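Local coordinates for putative iron-regulated protein A (Parabacteroides distasonis ATCC 8503, PDB 4ECG), which is a calcium-binding, imelysin-like protein of the M75 peptidase family, putatively iron-regulated and possibly a metallopeptidase, at residues I118-A123 / F127-G132. Residues are numbered along the deposited sequence; the frame is centred on the assembly and turned at random.
Sequences IEEIIA and FSKISG
I121 meets F127, K129 and I130 with the two arms of its side chain, and most of the contact is apolar. Its CG2 lies 3.5 Å from CD1 of the F127 ring and also reaches CE1, so this methyl meets the CD1-CE1 part of the ring obliquely. The other arm branches off at roughly a right angle. CD1 of I121 comes to 3.2 Å from CG2 of I130, tighter than usual for two carbons, and sits 3.9 Å from CB of K129. The first torsion explains the split: CG2 stands anti to the backbone N while CG1 stands anti to the carbonyl carbon (chi1 -69°). CG2 is thus directed to the F127 ring, and CG1 carries CD1 to K129 and I130. Cutting I121 back to an alanine would probably open a gap between the helix and the side chains of F127 and I130, and leave the ring less firmly placed.

Charge adds little. OE2 of E120 is 4.9 Å from NZ of K129, too far for a salt bridge, though the opposite charges may attract weakly. The chain of K129 bends at chi3 and chi4, and CE of K129 comes to 4.3 Å from OE2 of E120.

No hydrogen bond joins the two segments. Within 127-132, I130 N bonds to F127 O at 3.0 Å and helps hold the turn closed. Y176 of helix 171-196 touches both I121 and I130, and L179 of that helix touches F127. R146 takes the carbonyl oxygens of I130 and G132.

This is local helix-to-loop packing within the imelysin family region. The chain leaves helix 115-124 and folds back, and a short turn packs on the helix's last part, both lying against helix 171-196.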
ATOM      1  N   ILE A 118       9.290 -20.223   8.435  1.00 50.95           N
ATOM      2  CA  ILE A 118      10.300 -19.262   8.926  1.00 47.28           C
ATOM      3  C   ILE A 118      11.135 -19.916  10.048  1.00 51.22           C
ATOM      4  O   ILE A 118      12.372 -19.916  10.031  1.00 46.94           O
ATOM      5  CB  ILE A 118       9.655 -17.940   9.398  1.00 48.89           C
ATOM      6  CG1 ILE A 118       8.985 -17.222   8.217  1.00 49.98           C
ATOM      7  CG2 ILE A 118      10.710 -17.011  10.033  1.00 48.20           C
ATOM      8  CD1 ILE A 118       8.068 -16.056   8.562  1.00 47.01           C
ATOM      9  N   GLU A 119      10.446 -20.523  10.998  1.00 53.96           N
ATOM     10  CA  GLU A 119      11.081 -21.179  12.138  1.00 60.46           C
ATOM     11  C   GLU A 119      12.000 -22.310  11.669  1.00 56.12           C
ATOM     12  O   GLU A 119      13.097 -22.532  12.222  1.00 52.97           O
ATOM     13  CB  GLU A 119      10.018 -21.717  13.103  1.00 66.16           C
ATOM     14  CG  GLU A 119      10.438 -21.703  14.567  1.00 80.44           C
ATOM     15  CD  GLU A 119       9.382 -22.355  15.473  1.00 92.99           C
ATOM     16  OE1 GLU A 119       8.285 -21.754  15.648  1.00 93.43           O
ATOM     17  OE2 GLU A 119       9.643 -23.476  16.004  1.00 91.16           O
ATOM     18  N   GLU A 120      11.547 -23.011  10.638  1.00 50.50           N
ATOM     19  CA  GLU A 120      12.280 -24.106  10.073  1.00 53.61           C
ATOM     20  C   GLU A 120      13.575 -23.598   9.436  1.00 53.70           C
ATOM     21  O   GLU A 120      14.647 -24.188   9.628  1.00 58.28           O
ATOM     22  CB  GLU A 120      11.412 -24.843   9.051  1.00 59.70           C
ATOM     23  CG  GLU A 120      11.926 -26.208   8.603  1.00 70.25           C
ATOM     24  CD  GLU A 120      11.188 -26.698   7.358  1.00 77.82           C
ATOM     25  OE1 GLU A 120       9.950 -26.844   7.411  1.00 86.63           O
ATOM     26  OE2 GLU A 120      11.838 -26.890   6.316  1.00 79.88           O
ATOM     27  N   ILE A 121      13.491 -22.512   8.688  1.00 47.30           N
ATOM     28  CA  ILE A 121      14.679 -21.961   8.054  1.00 50.63           C
ATOM     29  C   ILE A 121      15.674 -21.453   9.151  1.00 49.39           C
ATOM     30  O   ILE A 121      16.880 -21.647   9.053  1.00 50.54           O
ATOM     31  CB  ILE A 121      14.313 -20.842   7.032  1.00 49.48           C
ATOM     32  CG1 ILE A 121      13.605 -21.435   5.821  1.00 49.08           C
ATOM     33  CG2 ILE A 121      15.564 -20.107   6.568  1.00 49.66           C
ATOM     34  CD1 ILE A 121      12.967 -20.402   4.930  1.00 45.77           C
ATOM     35  N   ILE A 122      15.161 -20.852  10.211  1.00 44.93           N
ATOM     36  CA  ILE A 122      16.012 -20.388  11.263  1.00 48.70           C
ATOM     37  C   ILE A 122      16.810 -21.574  11.832  1.00 53.17           C
ATOM     38  O   ILE A 122      17.975 -21.411  12.188  1.00 55.27           O
ATOM     39  CB  ILE A 122      15.215 -19.683  12.395  1.00 47.15           C
ATOM     40  CG1 ILE A 122      14.615 -18.366  11.858  1.00 45.71           C
ATOM     41  CG2 ILE A 122      16.116 -19.468  13.613  1.00 42.54           C
ATOM     42  CD1 ILE A 122      13.573 -17.709  12.780  1.00 44.73           C
ATOM     43  N   ALA A 123      16.185 -22.763  11.887  1.00 51.48           N
ATOM     44  CA  ALA A 123      16.818 -23.957  12.415  1.00 49.02           C
ATOM     45  C   ALA A 123      17.786 -24.593  11.420  1.00 51.00           C
ATOM     46  O   ALA A 123      18.820 -25.074  11.837  1.00 53.04           O
ATOM     47  CB  ALA A 123      15.783 -24.979  12.858  1.00 45.49           C
ATOM     48  N   PHE A 127      18.348 -21.051   3.462  1.00 48.86           N
ATOM     49  CA  PHE A 127      17.904 -19.743   2.990  1.00 50.01           C
ATOM     50  C   PHE A 127      17.419 -19.677   1.552  1.00 48.53           C
ATOM     51  O   PHE A 127      16.603 -18.813   1.237  1.00 51.59           O
ATOM     52  CB  PHE A 127      18.978 -18.695   3.229  1.00 49.34           C
ATOM     53  CG  PHE A 127      19.349 -18.566   4.656  1.00 48.18           C
ATOM     54  CD1 PHE A 127      18.394 -18.208   5.592  1.00 50.26           C
ATOM     55  CD2 PHE A 127      20.644 -18.772   5.064  1.00 49.38           C
ATOM     56  CE1 PHE A 127      18.744 -18.084   6.931  1.00 53.10           C
ATOM     57  CE2 PHE A 127      21.016 -18.675   6.386  1.00 53.47           C
ATOM     58  CZ  PHE A 127      20.066 -18.325   7.328  1.00 54.11           C
ATOM     59  N   SER A 128      17.843 -20.610   0.715  1.00 47.63           N
ATOM     60  CA  SER A 128      17.320 -20.716  -0.656  1.00 52.10           C
ATOM     61  C   SER A 128      15.786 -20.768  -0.783  1.00 51.34           C
ATOM     62  O   SER A 128      15.236 -20.368  -1.811  1.00 50.82           O
ATOM     63  CB  SER A 128      17.953 -21.912  -1.431  1.00 51.71           C
ATOM     64  OG  SER A 128      17.678 -23.163  -0.834  1.00 51.42           O
ATOM     65  N   LYS A 129      15.108 -21.239   0.252  1.00 50.63           N
ATOM     66  CA  LYS A 129      13.665 -21.311   0.238  1.00 53.18           C
ATOM     67  C   LYS A 129      12.982 -19.923   0.208  1.00 49.99           C
ATOM     68  O   LYS A 129      11.786 -19.840  -0.025  1.00 54.04           O
ATOM     69  CB  LYS A 129      13.164 -22.126   1.448  1.00 58.10           C
ATOM     70  CG  LYS A 129      13.498 -23.623   1.428  1.00 65.58           C
ATOM     71  CD  LYS A 129      12.918 -24.392   2.645  1.00 79.46           C
ATOM     72  CE  LYS A 129      11.510 -25.037   2.442  1.00 88.43           C
ATOM     73  NZ  LYS A 129      10.274 -24.160   2.551  1.00 78.13           N
ATOM     74  N   ILE A 130      13.715 -18.841   0.478  1.00 49.48           N
ATOM     75  CA  ILE A 130      13.097 -17.536   0.656  1.00 47.82           C
ATOM     76  C   ILE A 130      13.279 -16.603  -0.529  1.00 53.25           C
ATOM     77  O   ILE A 130      12.627 -15.570  -0.594  1.00 51.73           O
ATOM     78  CB  ILE A 130      13.567 -16.862   1.954  1.00 49.82           C
ATOM     79  CG1 ILE A 130      14.809 -16.025   1.755  1.00 47.89           C
ATOM     80  CG2 ILE A 130      13.759 -17.902   3.067  1.00 50.68           C
ATOM     81  CD1 ILE A 130      15.244 -15.309   3.019  1.00 50.15           C
ATOM     82  N   SER A 131      14.127 -16.987  -1.474  1.00 51.41           N
ATOM     83  CA  SER A 131      14.589 -16.102  -2.520  1.00 53.85           C
ATOM     84  C   SER A 131      13.977 -16.474  -3.849  1.00 51.48           C
ATOM     85  O   SER A 131      14.243 -15.820  -4.814  1.00 51.85           O
ATOM     86  CB  SER A 131      16.102 -16.212  -2.632  1.00 52.71           C
ATOM     87  OG  SER A 131      16.434 -17.552  -3.002  1.00 57.61           O
ATOM     88  N   GLY A 132      13.157 -17.512  -3.907  1.00 52.53           N
ATOM     89  CA  GLY A 132      12.468 -17.857  -5.172  1.00 55.27           C
ATOM     90  C   GLY A 132      11.388 -16.902  -5.691  1.00 51.87           C
ATOM     91  O   GLY A 132      11.033 -15.898  -5.042  1.00 44.39           O
TER